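Local coordinates for protein adenylyltransferase VopS (Vibrio parahaemolyticus, PDB 3LET), which transfers AMP from ATP to a threonine of the host Rho GTPases RhoA, Rac and Cdc42, cutting them off from their effectors and blocking actin assembly in infected cells, at residues M244-Q247 with H248-F252; A174-I177 with N178-S182; L64-R67 with A68-V72; F124-E127 with V128-K132; A306-S309 with L310-I313. One frame throughout, in Å; residues are numbered along the deposited sequence.

Interaction 1: residues M244-Q247 with H248-F252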
loop_
_atom_site.group_PDB
_atom_site.type_symbol
_atom_site.label_atom_id
_atom_site.label_comp_id
_atom_site.label_asym_id
_atom_site.label_seq_id
_atom_site.Cartn_x
_atom_site.Cartn_y
_atom_site.Cartn_z
ATOM N N MET A 244 1.334 -2.541 3.296
ATOM C CA MET A 244 1.581 -3.971 3.574
ATOM C C MET A 244 2.842 -4.433 2.838
ATOM O O MET A 244 3.658 -5.174 3.400
ATOM C CB MET A 244 0.374 -4.810 3.144
ATOM C CG MET A 244 -0.849 -4.734 4.089
ATOM S SD MET A 244 -0.475 -5.135 5.796
ATOM C CE MET A 244 -0.393 -6.953 5.768
ATOM N N LEU A 245 3.020 -4.004 1.588
ATOM C CA LEU A 245 4.246 -4.379 0.862
ATOM C C LEU A 245 5.483 -3.840 1.612
ATOM O O LEU A 245 6.515 -4.525 1.783
ATOM C CB LEU A 245 4.219 -3.822 -0.569
ATOM C CG LEU A 245 5.500 -4.076 -1.368
ATOM C CD1 LEU A 245 5.823 -5.563 -1.356
ATOM C CD2 LEU A 245 5.327 -3.543 -2.807
ATOM N N LYS A 246 5.388 -2.586 2.040
ATOM C CA LYS A 246 6.502 -1.943 2.713
ATOM C C LYS A 246 6.843 -2.717 3.978
ATOM O O LYS A 246 8.022 -2.978 4.264
ATOM C CB LYS A 246 6.131 -0.489 3.036
ATOM C CG LYS A 246 7.159 0.261 3.903
ATOM C CD LYS A 246 6.683 1.689 4.114
ATOM C CE LYS A 246 7.393 2.340 5.318
ATOM N NZ LYS A 246 8.811 2.593 5.009
ATOM N N GLN A 247 5.825 -3.103 4.750
ATOM C CA GLN A 247 6.090 -3.797 6.021
ATOM C C GLN A 247 6.569 -5.207 5.712
ATOM O O GLN A 247 7.334 -5.802 6.472
ATOM C CB GLN A 247 4.794 -3.871 6.870
ATOM C CG GLN A 247 4.834 -4.868 8.028
ATOM C CD GLN A 247 5.958 -4.602 9.022
ATOM O OE1 GLN A 247 6.366 -3.452 9.231
ATOM N NE2 GLN A 247 6.460 -5.673 9.644
ATOM N N HIS A 248 6.135 -5.730 4.578
ATOM C CA HIS A 248 6.548 -7.094 4.178
ATOM C C HIS A 248 8.050 -7.131 3.957
ATOM O O HIS A 248 8.742 -8.040 4.433
ATOM C CB HIS A 248 5.826 -7.498 2.903
ATOM C CG HIS A 248 6.063 -8.927 2.502
ATOM N ND1 HIS A 248 5.798 -9.980 3.346
ATOM C CD2 HIS A 248 6.572 -9.464 1.366
ATOM C CE1 HIS A 248 6.110 -11.116 2.737
ATOM N NE2 HIS A 248 6.579 -10.832 1.539
ATOM N N ILE A 249 8.567 -6.134 3.242
ATOM C CA ILE A 249 9.954 -6.222 2.816
ATOM C C ILE A 249 10.914 -5.627 3.833
ATOM O O ILE A 249 12.052 -6.072 3.944
ATOM C CB ILE A 249 10.176 -5.584 1.434
ATOM C CG1 ILE A 249 9.885 -4.063 1.448
ATOM C CG2 ILE A 249 9.274 -6.314 0.395
ATOM C CD1 ILE A 249 9.887 -3.434 0.027
ATOM N N GLU A 250 10.476 -4.591 4.531
ATOM C CA GLU A 250 11.341 -3.914 5.497
ATOM C C GLU A 250 11.238 -4.526 6.893
ATOM O O GLU A 250 12.126 -4.311 7.730
ATOM C CB GLU A 250 11.003 -2.420 5.572
ATOM C CG GLU A 250 11.237 -1.675 4.245
ATOM C CD GLU A 250 10.764 -0.228 4.287
ATOM O OE1 GLU A 250 10.215 0.237 5.328
ATOM O OE2 GLU A 250 10.920 0.461 3.252
ATOM N N GLY A 251 10.180 -5.303 7.113
ATOM C CA GLY A 251 9.864 -5.875 8.428
ATOM C C GLY A 251 9.822 -7.394 8.383
ATOM O O GLY A 251 10.771 -8.041 8.811
ATOM N N PHE A 252 8.774 -7.967 7.799
ATOM C CA PHE A 252 8.588 -9.421 7.852
ATOM C C PHE A 252 9.793 -10.214 7.278
ATOM O O PHE A 252 10.281 -11.149 7.905
ATOM C CB PHE A 252 7.330 -9.850 7.110
ATOM C CG PHE A 252 7.068 -11.334 7.191
ATOM C CD1 PHE A 252 6.566 -11.893 8.359
ATOM C CD2 PHE A 252 7.320 -12.154 6.112
ATOM C CE1 PHE A 252 6.320 -13.257 8.449
ATOM C CE2 PHE A 252 7.081 -13.536 6.192
ATOM C CZ PHE A 252 6.578 -14.077 7.357
HETATM O O HOH W 1 10.892 2.991 2.470
#
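A helix salt bridge between Lys246 and Glu250, four residues apart on helix 238-255, ties one turn to the next, with NZ of Lys246 2.8 Å from OE1 of Glu250. The lysine chain runs extended from the backbone and bends only at its last torsion (chi4 70°), which turns the ammonium in toward the carboxylate. There it meets the syn lone pair of OE1, the one facing OE2. A water backs up the pair: it donates to Glu250 OE2 at 2.6 Å and takes a weak bond from Lys246 NZ, while OE2 also accepts from the backbone N of Met207. The helix belongs to the Fic (Fido) region of the chain, and on its buried side Leu245 CD1 packs on Ile249 CG2 at 3.9 Å, next to Val271 and Leu267 of helix 260-274. Further on, the regular i to i+4 pattern gives way to a pi-type turn. Phe252 N bonds to Gln247 O at 2.9 Å with an N-H...O angle of 158°, whereas Gly251 N makes only a weak bond to the same oxygen. Beside this wider turn the amide of Gln247 folds back over Gly251, NE2 coming to 3.6 Å from its CA.

Interaction 2: residues A174-I177 with N178-S182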
loop_
_atom_site.group_PDB
_atom_site.type_symbol
_atom_site.label_atom_id
_atom_site.label_comp_id
_atom_site.label_asym_id
_atom_site.label_seq_id
_atom_site.Cartn_x
_atom_site.Cartn_y
_atom_site.Cartn_z
ATOM N N ALA A 174 13.601 -12.022 -21.354
ATOM C CA ALA A 174 12.596 -12.597 -22.245
ATOM C C ALA A 174 11.326 -13.022 -21.533
ATOM O O ALA A 174 10.219 -12.879 -22.071
ATOM C CB ALA A 174 13.184 -13.827 -22.994
ATOM N N TRP A 175 11.497 -13.570 -20.334
ATOM C CA TRP A 175 10.377 -14.059 -19.539
ATOM C C TRP A 175 9.523 -12.877 -19.123
ATOM O O TRP A 175 8.308 -12.905 -19.282
ATOM C CB TRP A 175 10.885 -14.796 -18.310
ATOM C CG TRP A 175 9.781 -15.196 -17.360
ATOM C CD1 TRP A 175 8.776 -16.128 -17.568
ATOM C CD2 TRP A 175 9.615 -14.713 -16.037
ATOM N NE1 TRP A 175 7.987 -16.221 -16.435
ATOM C CE2 TRP A 175 8.488 -15.371 -15.486
ATOM C CE3 TRP A 175 10.320 -13.791 -15.249
ATOM C CZ2 TRP A 175 8.042 -15.103 -14.197
ATOM C CZ3 TRP A 175 9.873 -13.543 -13.967
ATOM C CH2 TRP A 175 8.746 -14.187 -13.465
ATOM N N ILE A 176 10.164 -11.842 -18.602
ATOM C CA ILE A 176 9.410 -10.655 -18.167
ATOM C C ILE A 176 8.695 -10.018 -19.372
ATOM O O ILE A 176 7.513 -9.688 -19.314
ATOM C CB ILE A 176 10.345 -9.618 -17.494
ATOM C CG1 ILE A 176 11.046 -10.227 -16.271
ATOM C CG2 ILE A 176 9.527 -8.380 -17.046
ATOM C CD1 ILE A 176 12.219 -9.381 -15.753
ATOM N N ILE A 177 9.432 -9.845 -20.465
ATOM C CA ILE A 177 8.922 -9.179 -21.654
ATOM C C ILE A 177 7.713 -9.926 -22.173
ATOM O O ILE A 177 6.708 -9.312 -22.527
ATOM C CB ILE A 177 10.015 -9.087 -22.755
ATOM C CG1 ILE A 177 11.034 -8.009 -22.374
ATOM C CG2 ILE A 177 9.395 -8.763 -24.145
ATOM C CD1 ILE A 177 12.393 -8.077 -23.168
ATOM N N ASN A 178 7.789 -11.258 -22.184
ATOM C CA ASN A 178 6.697 -12.080 -22.692
ATOM C C ASN A 178 5.458 -12.030 -21.812
ATOM O O ASN A 178 4.320 -11.958 -22.309
ATOM C CB ASN A 178 7.145 -13.529 -22.808
ATOM C CG ASN A 178 6.078 -14.410 -23.411
ATOM O OD1 ASN A 178 5.806 -14.340 -24.605
ATOM N ND2 ASN A 178 5.457 -15.229 -22.582
ATOM N N ALA A 179 5.678 -12.026 -20.507
ATOM C CA ALA A 179 4.577 -11.980 -19.558
ATOM C C ALA A 179 3.821 -10.641 -19.614
ATOM O O ALA A 179 2.611 -10.596 -19.343
ATOM C CB ALA A 179 5.089 -12.268 -18.142
ATOM N N SER A 180 4.516 -9.558 -19.961
ATOM C CA SER A 180 3.902 -8.226 -20.062
ATOM C C SER A 180 3.471 -7.922 -21.493
ATOM O O SER A 180 2.988 -6.812 -21.772
ATOM C CB SER A 180 4.897 -7.120 -19.646
ATOM O OG SER A 180 5.726 -7.514 -18.566
ATOM N N ASN A 181 3.660 -8.874 -22.405
ATOM C CA ASN A 181 3.389 -8.617 -23.828
ATOM C C ASN A 181 4.048 -7.290 -24.263
ATOM O O ASN A 181 3.441 -6.464 -24.952
ATOM C CB ASN A 181 1.868 -8.561 -24.068
ATOM C CG ASN A 181 1.496 -8.541 -25.545
ATOM O OD1 ASN A 181 2.200 -9.112 -26.386
ATOM N ND2 ASN A 181 0.348 -7.912 -25.863
ATOM N N SER A 182 5.280 -7.082 -23.812
ATOM C CA SER A 182 5.977 -5.833 -24.015
ATOM C C SER A 182 6.731 -5.803 -25.350
ATOM O O SER A 182 7.255 -6.816 -25.795
ATOM C CB SER A 182 6.946 -5.610 -22.856
ATOM O OG SER A 182 7.770 -4.495 -23.085
HETATM O O HOH W 2 6.708 -15.250 -19.821
#
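Helix 168-179 runs through both segments and stops just past Ala179. Regular i to i+4 bonds carry Asn178 N to Ala174 O and Ala179 N to Trp175 O, and the chain then turns off at Asn181, where phi is positive (48°). Ser182 N reaches back to Ile177 O at 2.9 Å in an almost straight bond, N-H...O 174°. The preceding carbonyl, Ile176 O, is held twice by a single residue: Ser180 N comes in nearly in line with the carbonyl, and Ser180 OG, 2.9 Å from Ile176 O, donates from above the carbonyl plane. The hydroxyl can fold back this way because OG sits beside its own backbone N (chi1 -37°). CG2 of Ile177, anti to the backbone N, lies 3.3 Å from Ser182 O and near Ser182 CB. A water donates to Trp175 O and accepts from Asn178 ND2 at 3.0 Å, linking a main-chain carbonyl to an exposed side chain. Ala179 and Trp175 both pack on Arg286 of helix 281-295, which by similarity binds ATP. The positive phi and the paired bonds back into the last turn, Asn181 N to Asn178 O and Ser182 N to Ile177 O, are those of a Schellman motif closing the helix.

Interaction 3: residues L64-R67 with A68-V72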
loop_
_atom_site.group_PDB
_atom_site.type_symbol
_atom_site.label_atom_id
_atom_site.label_comp_id
_atom_site.label_asym_id
_atom_site.label_seq_id
_atom_site.Cartn_x
_atom_site.Cartn_y
_atom_site.Cartn_z
ATOM N N LEU A 64 -10.373 22.002 10.459
ATOM C CA LEU A 64 -10.391 21.592 11.849
ATOM C C LEU A 64 -11.226 20.328 12.032
ATOM O O LEU A 64 -10.814 19.435 12.756
ATOM C CB LEU A 64 -10.937 22.715 12.722
ATOM C CG LEU A 64 -11.042 22.402 14.217
ATOM C CD1 LEU A 64 -9.679 22.007 14.831
ATOM C CD2 LEU A 64 -11.657 23.590 14.986
ATOM N N ALA A 65 -12.366 20.226 11.348
ATOM C CA ALA A 65 -13.173 19.012 11.457
ATOM C C ALA A 65 -12.385 17.815 10.950
ATOM O O ALA A 65 -12.403 16.731 11.543
ATOM C CB ALA A 65 -14.494 19.149 10.695
ATOM N N GLU A 66 -11.702 18.007 9.828
ATOM C CA GLU A 66 -10.910 16.930 9.262
ATOM C C GLU A 66 -9.784 16.531 10.222
ATOM O O GLU A 66 -9.550 15.337 10.452
ATOM C CB GLU A 66 -10.355 17.388 7.913
ATOM C CG GLU A 66 -9.481 16.370 7.243
ATOM C CD GLU A 66 -8.922 16.902 5.937
ATOM O OE1 GLU A 66 -9.728 17.292 5.069
ATOM O OE2 GLU A 66 -7.685 16.935 5.793
ATOM N N ARG A 67 -9.069 17.502 10.774
ATOM C CA ARG A 67 -8.001 17.178 11.735
ATOM C C ARG A 67 -8.541 16.403 12.936
ATOM O O ARG A 67 -7.922 15.421 13.386
ATOM C CB ARG A 67 -7.308 18.442 12.266
ATOM C CG ARG A 67 -6.494 19.221 11.263
ATOM C CD ARG A 67 -5.830 20.424 11.946
ATOM N NE ARG A 67 -4.696 20.028 12.778
ATOM C CZ ARG A 67 -3.965 20.870 13.509
ATOM N NH1 ARG A 67 -4.250 22.161 13.546
ATOM N NH2 ARG A 67 -2.944 20.419 14.215
ATOM N N ALA A 68 -9.682 16.844 13.481
ATOM C CA ALA A 68 -10.188 16.233 14.719
ATOM C C ALA A 68 -10.731 14.831 14.430
ATOM O O ALA A 68 -10.491 13.879 15.195
ATOM C CB ALA A 68 -11.307 17.098 15.370
ATOM N N MET A 69 -11.451 14.687 13.323
ATOM C CA MET A 69 -11.913 13.345 12.907
ATOM C C MET A 69 -10.766 12.379 12.675
ATOM O O MET A 69 -10.826 11.197 13.079
ATOM C CB MET A 69 -12.709 13.461 11.634
ATOM C CG MET A 69 -13.942 14.253 11.939
ATOM S SD MET A 69 -15.163 13.068 12.321
ATOM C CE MET A 69 -15.892 13.191 10.689
ATOM N N THR A 70 -9.715 12.876 12.045
ATOM C CA THR A 70 -8.542 12.031 11.784
ATOM C C THR A 70 -7.934 11.558 13.092
ATOM O O THR A 70 -7.627 10.369 13.259
ATOM C CB THR A 70 -7.472 12.800 10.993
ATOM O OG1 THR A 70 -8.013 13.162 9.726
ATOM C CG2 THR A 70 -6.202 11.919 10.756
ATOM N N GLU A 71 -7.727 12.483 14.021
ATOM C CA GLU A 71 -7.168 12.138 15.342
ATOM C C GLU A 71 -8.055 11.137 16.075
ATOM O O GLU A 71 -7.560 10.177 16.633
ATOM C CB GLU A 71 -6.991 13.389 16.210
ATOM C CG GLU A 71 -5.843 14.250 15.667
ATOM C CD GLU A 71 -5.806 15.624 16.282
ATOM O OE1 GLU A 71 -6.435 15.816 17.329
ATOM O OE2 GLU A 71 -5.135 16.498 15.705
ATOM N N VAL A 72 -9.366 11.340 16.062
ATOM C CA VAL A 72 -10.245 10.368 16.717
ATOM C C VAL A 72 -10.044 9.008 16.048
ATOM O O VAL A 72 -9.928 7.981 16.723
ATOM C CB VAL A 72 -11.724 10.761 16.624
ATOM C CG1 VAL A 72 -12.608 9.613 17.113
ATOM C CG2 VAL A 72 -11.973 12.013 17.467
HETATM O O HOH W 3 -3.949 16.799 13.245
#
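Thr70 turns its hydroxyl back onto Glu66 O within helix 58-75, part of the N-terminal VopS domain, in the side-chain to main-chain bond that serine and threonine commonly make inside helices. OG1 stands 2.8 Å from Glu66 O and lies above the carbonyl plane, while Thr70 N, at 2.9 Å from that oxygen, approaches from the opposite face. A single carbonyl oxygen is thus gripped by two donors of one residue. With OG1 beside the backbone N (chi1 -63°), the hydroxyl points back along the helix and the methyl CG2 stands anti to the backbone N. The remaining backbone bonds follow the usual alpha pattern, among them Met69 N to Ala65 O and Glu71 N to Arg67 O. Met69 CG also comes within 2.9 Å of Ala65 O, a tight and probably somewhat strained approach of a methylene to a carbonyl oxygen.

Among apolar contacts, the Met69 chain bends away toward Leu43 and Val99. Leu64 packs on helix 23-30, Phe31 and Phe46, Ala65 on Phe46, and Ala68 on Ser23 and Leu43.

The charged groups find their main partners elsewhere. Glu66 OE1 forms a salt bridge with Lys100, Glu71 OE1 bonds to Ser23 OG, and Arg67 NH2 donates to Thr20 O. Arg67 and Glu71 nevertheless face each other, with NE and OE2 4.6 Å apart and not in direct contact. A water fills in between, donating to Glu71 OE2 at 2.7 Å and lying at the edge of the Arg67 guanidinium, in its plane, where NE gives it a weak bond of 3.3 Å.

Interaction 4: residues F124-E127 with V128-K132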
loop_
_atom_site.group_PDB
_atom_site.type_symbol
_atom_site.label_atom_id
_atom_site.label_comp_id
_atom_site.label_asym_id
_atom_site.label_seq_id
_atom_site.Cartn_x
_atom_site.Cartn_y
_atom_site.Cartn_z
ATOM N N PHE A 124 -12.682 1.105 8.264
ATOM C CA PHE A 124 -11.341 0.646 8.710
ATOM C C PHE A 124 -11.352 -0.859 8.980
ATOM O O PHE A 124 -10.403 -1.576 8.615
ATOM C CB PHE A 124 -10.932 1.342 10.026
ATOM C CG PHE A 124 -10.245 2.682 9.859
ATOM C CD1 PHE A 124 -10.243 3.355 8.651
ATOM C CD2 PHE A 124 -9.606 3.268 10.945
ATOM C CE1 PHE A 124 -9.626 4.572 8.518
ATOM C CE2 PHE A 124 -8.996 4.505 10.820
ATOM C CZ PHE A 124 -9.015 5.157 9.599
ATOM N N ASP A 125 -12.408 -1.357 9.641
ATOM C CA ASP A 125 -12.480 -2.796 9.969
ATOM C C ASP A 125 -12.449 -3.634 8.684
ATOM O O ASP A 125 -11.877 -4.753 8.653
ATOM C CB ASP A 125 -13.792 -3.124 10.699
ATOM C CG ASP A 125 -13.741 -2.881 12.224
ATOM O OD1 ASP A 125 -12.657 -2.873 12.830
ATOM O OD2 ASP A 125 -14.829 -2.739 12.830
ATOM N N MET A 126 -13.121 -3.151 7.641
ATOM C CA MET A 126 -13.149 -3.873 6.350
ATOM C C MET A 126 -11.749 -3.871 5.768
ATOM O O MET A 126 -11.266 -4.904 5.283
ATOM C CB MET A 126 -14.113 -3.217 5.349
ATOM C CG MET A 126 -15.586 -3.310 5.748
ATOM S SD MET A 126 -16.153 -5.009 5.771
ATOM C CE MET A 126 -15.875 -5.496 4.067
ATOM N N GLU A 127 -11.084 -2.736 5.853
ATOM C CA GLU A 127 -9.723 -2.659 5.305
ATOM C C GLU A 127 -8.820 -3.620 6.072
ATOM O O GLU A 127 -8.070 -4.394 5.471
ATOM C CB GLU A 127 -9.185 -1.239 5.391
ATOM C CG GLU A 127 -7.752 -1.084 4.836
ATOM C CD GLU A 127 -7.651 -1.234 3.305
ATOM O OE1 GLU A 127 -8.672 -1.493 2.639
ATOM O OE2 GLU A 127 -6.523 -1.083 2.763
ATOM N N VAL A 128 -8.899 -3.600 7.403
ATOM C CA VAL A 128 -8.082 -4.513 8.212
ATOM C C VAL A 128 -8.342 -5.976 7.813
ATOM O O VAL A 128 -7.407 -6.754 7.652
ATOM C CB VAL A 128 -8.382 -4.335 9.720
ATOM C CG1 VAL A 128 -7.746 -5.484 10.543
ATOM C CG2 VAL A 128 -7.888 -2.960 10.204
ATOM N N MET A 129 -9.611 -6.356 7.664
ATOM C CA MET A 129 -9.933 -7.716 7.256
ATOM C C MET A 129 -9.214 -8.102 5.960
ATOM O O MET A 129 -8.731 -9.232 5.796
ATOM C CB MET A 129 -11.441 -7.838 7.015
ATOM C CG MET A 129 -12.255 -8.038 8.255
ATOM S SD MET A 129 -13.978 -8.390 7.832
ATOM C CE MET A 129 -13.729 -9.739 6.658
ATOM N N HIS A 130 -9.198 -7.178 5.016
ATOM C CA HIS A 130 -8.697 -7.489 3.664
ATOM C C HIS A 130 -7.193 -7.582 3.646
ATOM O O HIS A 130 -6.627 -8.427 2.950
ATOM C CB HIS A 130 -9.198 -6.438 2.673
ATOM C CG HIS A 130 -10.691 -6.433 2.533
ATOM N ND1 HIS A 130 -11.405 -5.335 2.107
ATOM C CD2 HIS A 130 -11.604 -7.400 2.803
ATOM C CE1 HIS A 130 -12.697 -5.634 2.094
ATOM N NE2 HIS A 130 -12.843 -6.876 2.515
ATOM N N LEU A 131 -6.535 -6.719 4.410
ATOM C CA LEU A 131 -5.076 -6.783 4.488
ATOM C C LEU A 131 -4.704 -8.086 5.170
ATOM O O LEU A 131 -3.730 -8.745 4.806
ATOM C CB LEU A 131 -4.526 -5.625 5.309
ATOM C CG LEU A 131 -4.898 -4.265 4.699
ATOM C CD1 LEU A 131 -4.293 -3.127 5.507
ATOM C CD2 LEU A 131 -4.447 -4.161 3.255
ATOM N N LYS A 132 -5.450 -8.453 6.205
ATOM C CA LYS A 132 -5.084 -9.651 6.954
ATOM C C LYS A 132 -5.333 -10.898 6.136
ATOM O O LYS A 132 -4.662 -11.898 6.331
ATOM C CB LYS A 132 -5.871 -9.747 8.268
ATOM C CG LYS A 132 -5.303 -8.772 9.301
ATOM C CD LYS A 132 -5.853 -9.063 10.679
ATOM C CE LYS A 132 -5.017 -8.411 11.749
ATOM N NZ LYS A 132 -5.545 -8.721 13.108
HETATM O O HOH W 4 -10.213 -2.960 1.046
#
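Met126 and His130 meet on one side of helix 113-139, the long helix of the N-terminal VopS domain, with the thioether tail laid aslant to the imidazole. The methionine chain bends at both chi2 and chi3, bringing its methyl CE to 3.7 Å from NE2 and the same distance from CE1 of the ring. The ring also has the backbone beneath it: Met126 O lies 3.1 Å from the ring plane, offset toward the rim, so this carbonyl faces the imidazole while it accepts the hydrogen bond of His130 N. On the neighbouring flank Glu127 and Leu131 cross at a slant. Glu127 bends at chi2 (70°), and its OE2 ends 3.7 Å from Leu131 CD2, a van der Waals contact of carboxylate oxygen and methyl; OE2 is hydrogen-bonded to the hydroxyl of Ser237. The loop residues Ile230, Thr234 and Pro236 pack on Met126, His130 and Leu131 respectively, while Phe124 turns to helices 77-86 and 88-102. Carboxylate and imidazole do not touch directly, OE1 of Glu127 and ND1 of His130 being 4.7 Å apart. Between them one water lies in the plane of the ring at its edge, 2.9 Å from His130 ND1, and donates to Glu127 OE1 at 2.7 Å.

Interaction 5: residues A306-S309 with L310-I313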
loop_
_atom_site.group_PDB
_atom_site.type_symbol
_atom_site.label_atom_id
_atom_site.label_comp_id
_atom_site.label_asym_id
_atom_site.label_seq_id
_atom_site.Cartn_x
_atom_site.Cartn_y
_atom_site.Cartn_z
ATOM N N ALA A 306 2.359 -21.729 -10.602
ATOM C CA ALA A 306 3.208 -21.332 -9.491
ATOM C C ALA A 306 2.968 -19.854 -9.161
ATOM O O ALA A 306 2.849 -19.483 -7.983
ATOM C CB ALA A 306 4.657 -21.572 -9.839
ATOM N N GLU A 307 2.890 -18.998 -10.186
ATOM C CA GLU A 307 2.559 -17.579 -9.925
ATOM C C GLU A 307 1.260 -17.479 -9.126
ATOM O O GLU A 307 1.170 -16.727 -8.143
ATOM C CB GLU A 307 2.397 -16.804 -11.227
ATOM C CG GLU A 307 3.690 -16.664 -12.036
ATOM C CD GLU A 307 3.508 -15.679 -13.189
ATOM O OE1 GLU A 307 2.389 -15.160 -13.334
ATOM O OE2 GLU A 307 4.471 -15.413 -13.946
ATOM N N ASN A 308 0.237 -18.219 -9.555
ATOM C CA ASN A 308 -1.059 -18.142 -8.906
ATOM C C ASN A 308 -0.992 -18.618 -7.464
ATOM O O ASN A 308 -1.590 -18.005 -6.584
ATOM C CB ASN A 308 -2.109 -18.920 -9.695
ATOM C CG ASN A 308 -2.424 -18.259 -11.019
ATOM O OD1 ASN A 308 -2.311 -17.040 -11.150
ATOM N ND2 ASN A 308 -2.798 -19.056 -12.011
ATOM N N SER A 309 -0.245 -19.684 -7.213
ATOM C CA SER A 309 -0.001 -20.150 -5.847
ATOM C C SER A 309 0.723 -19.148 -4.973
ATOM O O SER A 309 0.504 -19.115 -3.763
ATOM C CB SER A 309 0.840 -21.421 -5.856
ATOM O OG SER A 309 0.025 -22.527 -6.121
ATOM N N LEU A 310 1.612 -18.356 -5.562
ATOM C CA LEU A 310 2.372 -17.386 -4.769
ATOM C C LEU A 310 1.526 -16.184 -4.402
ATOM O O LEU A 310 1.467 -15.801 -3.227
ATOM C CB LEU A 310 3.639 -16.911 -5.527
ATOM C CG LEU A 310 4.693 -18.011 -5.649
ATOM C CD1 LEU A 310 5.727 -17.595 -6.694
ATOM C CD2 LEU A 310 5.384 -18.327 -4.312
ATOM N N HIS A 311 0.887 -15.562 -5.384
ATOM C CA HIS A 311 0.231 -14.282 -5.052
ATOM C C HIS A 311 -1.162 -14.516 -4.485
ATOM O O HIS A 311 -1.675 -13.682 -3.755
ATOM C CB HIS A 311 0.204 -13.293 -6.228
ATOM C CG HIS A 311 -0.411 -13.819 -7.491
ATOM N ND1 HIS A 311 -1.715 -14.244 -7.568
ATOM C CD2 HIS A 311 0.083 -13.887 -8.753
ATOM C CE1 HIS A 311 -1.991 -14.596 -8.815
ATOM N NE2 HIS A 311 -0.917 -14.388 -9.553
ATOM N N GLY A 312 -1.734 -15.673 -4.782
ATOM C CA GLY A 312 -3.007 -16.078 -4.194
ATOM C C GLY A 312 -4.241 -15.315 -4.637
ATOM O O GLY A 312 -5.310 -15.461 -4.041
ATOM N N ILE A 313 -4.099 -14.486 -5.663
ATOM C CA ILE A 313 -5.197 -13.667 -6.143
ATOM C C ILE A 313 -6.103 -14.523 -7.017
ATOM O O ILE A 313 -5.632 -15.211 -7.907
ATOM C CB ILE A 313 -4.688 -12.468 -6.962
ATOM C CG1 ILE A 313 -3.680 -11.648 -6.143
ATOM C CG2 ILE A 313 -5.853 -11.608 -7.422
ATOM C CD1 ILE A 313 -4.183 -11.271 -4.750
HETATM O O HOH W 5 -0.154 -14.418 -12.208
HETATM O O HOH W 6 -4.269 -17.693 -7.309
#
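The imidazole of His311 lies with one face over the preceding turn, where Glu307 O sits 3.1 Å from the ring plane and Asn308 CA makes a CH-pi contact 4.0 Å from the ring centroid. At the edge, in the ring plane, are two polar partners: Ile313 N donates to ND1 at 3.1 Å, and a water lies 2.8 Å from NE2. The same water donates to OE1 of Glu307, whose main partner is Arg286 in a salt bridge. A chi1 of 55° sets CG between the two main-chain branches and folds the ring back over the helix. The Asn308 amide lies alongside, pointing the same way but with its plane turned 70° from that of the ring. In the backbone, His311 N bonds to Glu307 O and Gly312 N to Asn308 O, the latter at 3.0 Å. A second water donates to both Asn308 O and Ile313 O, tying the departing chain to the last turn. Leu310 packs on Phe268 of helix 260-274. This is the C-terminal end of helix 304-311, left through a glycine with positive phi and held by a histidine bonded to the next-but-one amide, in the Fido region beside Arg286, a probable ATP-binding residue.

Interactions 2 and 5 lie on the last turns of two helices that touch beside the probable nucleotide site: Trp175 CZ2 lies 3.6 Å from Glu307 OE2, and both Trp175 and Glu307 approach Arg286, an ATP-binding residue by similarity. Interaction 1 also comes near the probable site, the side chain of Leu245 being about 6 Å from that of Asn281, another ATP-binding residue by similarity. It also joins the Fic region to the N-terminal domain, for Met244 CG packs on Leu131 CD2 of interaction 4 at 3.7 Å. Interactions 3 and 4 belong to that N-terminal domain, about 6 Å apart at their nearest atoms, whereas the centres of interactions 2 and 3 are about 46 Å apart.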